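Local structure of AlkD2 (Streptococcus mutans, 6M9M) at residues L91-K105 with A125-F139. The protein belongs to the HEAT-like repeat family of DNA glycosylases and binds inosine-5'-monophosphate, although its own function is unknown. Numbering follows the deposited sequence. Where two conformers were deposited one is given.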
# COMPACT_ATOMS: atom_id res chain seq x y z
N LEU A 91 4.99 -1.69 -2.79
CA LEU A 91 3.81 -1.15 -3.48
C LEU A 91 2.86 -0.46 -2.51
O LEU A 91 2.32 0.61 -2.82
CB LEU A 91 3.09 -2.25 -4.28
CG LEU A 91 1.81 -1.83 -5.00
CD1 LEU A 91 2.06 -0.73 -6.02
CD2 LEU A 91 1.14 -3.03 -5.65
N ALA A 92 2.61 -1.07 -1.34
CA ALA A 92 1.76 -0.44 -0.34
C ALA A 92 2.32 0.91 0.08
O ALA A 92 1.57 1.89 0.24
CB ALA A 92 1.60 -1.38 0.85
N LYS A 93 3.64 0.98 0.30
CA LYS A 93 4.28 2.24 0.69
C LYS A 93 4.19 3.27 -0.42
O LYS A 93 3.99 4.47 -0.16
CB LYS A 93 5.74 1.99 1.04
CG LYS A 93 5.92 1.12 2.27
CD LYS A 93 7.36 0.75 2.56
CE LYS A 93 7.44 -0.36 3.60
NZ LYS A 93 6.93 0.10 4.92
N ALA A 94 4.37 2.84 -1.67
CA ALA A 94 4.28 3.77 -2.79
C ALA A 94 2.86 4.29 -2.97
O ALA A 94 2.67 5.45 -3.35
CB ALA A 94 4.76 3.09 -4.07
N PHE A 95 1.85 3.47 -2.70
CA PHE A 95 0.49 3.95 -2.74
C PHE A 95 0.25 4.99 -1.64
O PHE A 95 -0.38 6.03 -1.88
CB PHE A 95 -0.51 2.79 -2.64
CG PHE A 95 -1.93 3.26 -2.77
CD1 PHE A 95 -2.38 3.70 -3.99
CD2 PHE A 95 -2.75 3.37 -1.67
CE1 PHE A 95 -3.65 4.23 -4.13
CE2 PHE A 95 -4.03 3.89 -1.82
CZ PHE A 95 -4.48 4.32 -3.04
N ASP A 96 0.74 4.73 -0.43
CA ASP A 96 0.63 5.73 0.62
C ASP A 96 1.32 7.02 0.22
O ASP A 96 0.84 8.12 0.53
CB ASP A 96 1.21 5.17 1.92
CG ASP A 96 0.91 6.02 3.13
OD1 ASP A 96 -0.23 6.50 3.26
OD2 ASP A 96 1.82 6.16 3.98
N GLU A 97 2.46 6.92 -0.46
CA GLU A 97 3.19 8.10 -0.94
C GLU A 97 2.33 8.91 -1.90
O GLU A 97 2.29 10.15 -1.82
CB GLU A 97 4.50 7.67 -1.60
CG GLU A 97 5.35 8.80 -2.13
CD GLU A 97 5.93 9.68 -1.07
OE1 GLU A 97 6.15 9.17 0.05
OE2 GLU A 97 6.18 10.88 -1.36
N PHE A 98 1.67 8.25 -2.85
CA PHE A 98 0.75 8.95 -3.74
C PHE A 98 -0.29 9.73 -2.93
O PHE A 98 -0.54 10.92 -3.18
CB PHE A 98 0.02 7.97 -4.67
CG PHE A 98 -1.14 8.63 -5.37
CD1 PHE A 98 -0.92 9.53 -6.38
CD2 PHE A 98 -2.45 8.42 -4.95
CE1 PHE A 98 -1.96 10.19 -6.99
CE2 PHE A 98 -3.49 9.10 -5.54
CZ PHE A 98 -3.24 9.98 -6.57
N CYS A 99 -0.92 9.06 -1.96
CA CYS A 99 -2.00 9.68 -1.19
C CYS A 99 -1.48 10.86 -0.37
O CYS A 99 -2.15 11.89 -0.27
CB CYS A 99 -2.68 8.66 -0.29
SG CYS A 99 -3.56 7.35 -1.15
N LYS A 100 -0.30 10.71 0.23
CA LYS A 100 0.30 11.79 1.01
C LYS A 100 0.58 13.00 0.14
O LYS A 100 0.36 14.14 0.58
CB LYS A 100 1.60 11.26 1.64
CG LYS A 100 2.41 12.26 2.44
CD LYS A 100 3.69 11.59 2.97
CE LYS A 100 4.51 12.54 3.81
NZ LYS A 100 5.72 11.88 4.40
N LYS A 101 1.09 12.78 -1.08
CA LYS A 101 1.48 13.89 -1.94
C LYS A 101 0.27 14.66 -2.45
O LYS A 101 0.27 15.89 -2.46
CB LYS A 101 2.32 13.37 -3.11
CG LYS A 101 3.72 12.91 -2.72
CD LYS A 101 4.80 13.65 -3.50
CE LYS A 101 5.61 12.70 -4.37
NZ LYS A 101 6.84 13.36 -4.91
N ILE A 102 -0.77 13.95 -2.90
CA ILE A 102 -1.94 14.65 -3.40
C ILE A 102 -2.79 15.18 -2.25
O ILE A 102 -3.47 16.19 -2.40
CB ILE A 102 -2.76 13.76 -4.34
CG1 ILE A 102 -3.79 14.61 -5.08
CG2 ILE A 102 -3.44 12.67 -3.55
CD1 ILE A 102 -4.56 13.83 -6.12
N GLY A 103 -2.74 14.51 -1.10
CA GLY A 103 -3.59 14.80 0.04
C GLY A 103 -4.62 13.71 0.22
O GLY A 103 -5.28 13.31 -0.74
N TYR A 104 -4.79 13.20 1.44
CA TYR A 104 -5.64 12.04 1.64
C TYR A 104 -7.09 12.30 1.23
O TYR A 104 -7.72 11.45 0.59
CB TYR A 104 -5.51 11.49 3.07
CG TYR A 104 -4.16 10.85 3.28
CD1 TYR A 104 -3.94 9.51 2.97
CD2 TYR A 104 -3.09 11.58 3.76
CE1 TYR A 104 -2.70 8.94 3.12
CE2 TYR A 104 -1.84 11.01 3.93
CZ TYR A 104 -1.65 9.69 3.60
OH TYR A 104 -0.40 9.14 3.76
N LYS A 105 -7.64 13.46 1.58
CA LYS A 105 -9.00 13.78 1.16
C LYS A 105 -9.11 13.82 -0.36
O LYS A 105 -10.04 13.26 -0.94
CB LYS A 105 -9.49 15.08 1.78
CG LYS A 105 -10.97 15.40 1.48
CD LYS A 105 -11.39 16.66 2.22
CE LYS A 105 -12.83 17.04 1.95
NZ LYS A 105 -13.08 17.44 0.54
N ALA A 125 -2.70 -3.51 -1.20
CA ALA A 125 -1.76 -2.39 -1.13
C ALA A 125 -2.43 -1.16 -0.53
O ALA A 125 -1.81 -0.43 0.26
CB ALA A 125 -1.20 -2.07 -2.51
N ALA A 126 -3.69 -0.92 -0.87
CA ALA A 126 -4.40 0.22 -0.30
C ALA A 126 -4.74 -0.00 1.17
O ALA A 126 -4.54 0.89 2.00
CB ALA A 126 -5.66 0.51 -1.10
N THR A 127 -5.26 -1.18 1.51
CA THR A 127 -5.63 -1.42 2.90
C THR A 127 -4.41 -1.36 3.81
O THR A 127 -4.45 -0.76 4.88
CB THR A 127 -6.39 -2.74 3.09
OG1 THR A 127 -5.57 -3.86 2.71
CG2 THR A 127 -7.69 -2.74 2.29
N GLU A 128 -3.32 -2.01 3.40
CA GLU A 128 -2.12 -2.09 4.22
C GLU A 128 -1.33 -0.79 4.19
O GLU A 128 -0.80 -0.36 5.22
CB GLU A 128 -1.23 -3.24 3.73
CG GLU A 128 -0.03 -3.52 4.61
CD GLU A 128 -0.35 -4.21 5.93
OE1 GLU A 128 -1.50 -4.70 6.11
OE2 GLU A 128 0.56 -4.28 6.77
N GLY A 129 -1.22 -0.17 3.02
CA GLY A 129 -0.34 0.98 2.89
C GLY A 129 -0.77 2.18 3.71
O GLY A 129 0.08 2.95 4.15
N LEU A 130 -2.06 2.33 3.96
CA LEU A 130 -2.56 3.44 4.75
C LEU A 130 -2.56 3.17 6.26
O LEU A 130 -2.86 4.07 7.04
CB LEU A 130 -3.96 3.86 4.28
CG LEU A 130 -3.98 4.87 3.12
CD1 LEU A 130 -3.36 4.30 1.86
CD2 LEU A 130 -5.41 5.35 2.89
N ARG A 131 -2.21 1.95 6.70
CA ARG A 131 -2.17 1.69 8.14
C ARG A 131 -1.07 2.54 8.78
O ARG A 131 0.02 2.69 8.22
CB ARG A 131 -1.87 0.22 8.39
CG ARG A 131 -2.99 -0.74 7.97
CD ARG A 131 -2.59 -2.19 8.19
NE ARG A 131 -2.42 -2.44 9.61
CZ ARG A 131 -1.85 -3.52 10.12
NH1 ARG A 131 -1.41 -4.47 9.31
NH2 ARG A 131 -1.74 -3.64 11.43
N ILE A 132 -1.34 3.13 9.95
CA ILE A 132 -2.63 3.17 10.65
C ILE A 132 -3.49 4.26 10.01
O ILE A 132 -3.07 5.43 9.95
CB ILE A 132 -2.38 3.45 12.15
CG1 ILE A 132 -1.57 2.30 12.75
CG2 ILE A 132 -3.69 3.69 12.86
CD1 ILE A 132 -1.04 2.54 14.17
N TRP A 133 -4.68 3.91 9.52
CA TRP A 133 -5.41 4.85 8.67
C TRP A 133 -5.73 6.14 9.42
O TRP A 133 -5.62 7.23 8.85
CB TRP A 133 -6.71 4.24 8.16
CG TRP A 133 -6.65 3.27 7.02
CD1 TRP A 133 -5.92 2.11 6.94
CD2 TRP A 133 -7.42 3.35 5.82
NE1 TRP A 133 -6.19 1.47 5.74
CE2 TRP A 133 -7.09 2.22 5.04
CE3 TRP A 133 -8.34 4.28 5.32
CZ2 TRP A 133 -7.67 1.99 3.80
CZ3 TRP A 133 -8.91 4.05 4.09
CH2 TRP A 133 -8.57 2.91 3.34
N THR A 134 -6.13 6.03 10.68
CA THR A 134 -6.56 7.19 11.46
C THR A 134 -5.39 8.00 12.02
O THR A 134 -5.64 8.97 12.73
CB THR A 134 -7.53 6.74 12.55
OG1 THR A 134 -7.00 5.59 13.22
CG2 THR A 134 -8.86 6.39 11.94
N ASN A 135 -4.15 7.65 11.70
CA ASN A 135 -3.02 8.55 11.88
C ASN A 135 -2.78 9.45 10.68
O ASN A 135 -1.95 10.36 10.75
CB ASN A 135 -1.74 7.75 12.16
CG ASN A 135 -1.69 7.20 13.57
OD1 ASN A 135 -2.49 7.56 14.42
ND2 ASN A 135 -0.74 6.34 13.82
N ARG A 136 -3.45 9.24 9.59
CA ARG A 136 -3.24 10.10 8.44
C ARG A 136 -4.24 11.25 8.44
O ARG A 136 -5.33 11.13 8.98
CB ARG A 136 -3.38 9.30 7.16
CG ARG A 136 -2.10 8.47 6.99
CD ARG A 136 -2.33 7.21 6.39
NE ARG A 136 -1.05 6.56 6.10
CZ ARG A 136 -0.29 5.94 6.98
NH1 ARG A 136 -0.62 5.91 8.27
NH2 ARG A 136 0.81 5.31 6.57
N PRO A 137 -3.84 12.36 7.84
CA PRO A 137 -4.78 13.47 7.64
C PRO A 137 -6.08 12.99 6.99
O PRO A 137 -6.12 12.00 6.25
CB PRO A 137 -4.01 14.44 6.74
CG PRO A 137 -2.55 14.14 7.02
CD PRO A 137 -2.50 12.66 7.29
N TYR A 138 -7.14 13.74 7.28
CA TYR A 138 -8.51 13.47 6.86
C TYR A 138 -9.12 12.31 7.65
O TYR A 138 -10.14 12.49 8.33
CB TYR A 138 -8.65 13.23 5.35
CG TYR A 138 -10.12 13.03 5.01
CD1 TYR A 138 -11.00 14.10 5.03
CD2 TYR A 138 -10.62 11.77 4.72
CE1 TYR A 138 -12.33 13.93 4.75
CE2 TYR A 138 -11.95 11.58 4.44
CZ TYR A 138 -12.80 12.68 4.46
OH TYR A 138 -14.14 12.53 4.17
N PHE A 139 -8.50 11.13 7.60
CA PHE A 139 -9.02 10.01 8.37
C PHE A 139 -8.92 10.25 9.88
O PHE A 139 -9.78 9.78 10.64
CB PHE A 139 -8.32 8.72 7.95
CG PHE A 139 -8.58 8.35 6.52
CD1 PHE A 139 -9.86 8.08 6.09
CD2 PHE A 139 -7.56 8.33 5.59
CE1 PHE A 139 -10.12 7.78 4.77
CE2 PHE A 139 -7.81 8.02 4.27
CZ PHE A 139 -9.09 7.74 3.87
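Asp96, on helix 85-102, and Arg136, just after the short 3-10 segment 133-135, form a side-on salt bridge that ties this helix of the HEAT-like repeat fold to the chain following helix 120-129. Arg136 NE gives a nearly straight bond (175°) to Asp96 OD1 at 3.0 Å, while its NH2 reaches Asp96 OD2 at 2.9 Å from above the carboxylate plane. Asp96 OD1 also accepts a 2.7 Å bond from Tyr104 OH, which arrives from the opposite face of the carboxylate to NE. Two donors thus grip one oxygen, and should favour the charged carboxylate. Arg136 CB sits over the centre of the Tyr104 ring, 3.9 Å from the centroid. Arginine suits the place because its aliphatic CG also lies against Tyr104, 3.6 Å from CZ, and the bend at chi2 (146°) carries the chain past the hydroxyl end of the ring, where NE faces Asp96. The remaining nitrogen, NH1, makes a weak bond to Ile132 O.

Where helix segments 91-102 and 125-129 cross at -78°, small residues permit close approach: Gly129 CA makes a 3.4 Å CA-H...O contact with Ala92 O, which already accepts from Asp96 N. Beside this crossing, Leu130 packs against both Phe95 and Tyr104; Leu130 CD1 meets the Phe95 ring at its edge, 3.7 Å from Phe95 CD2.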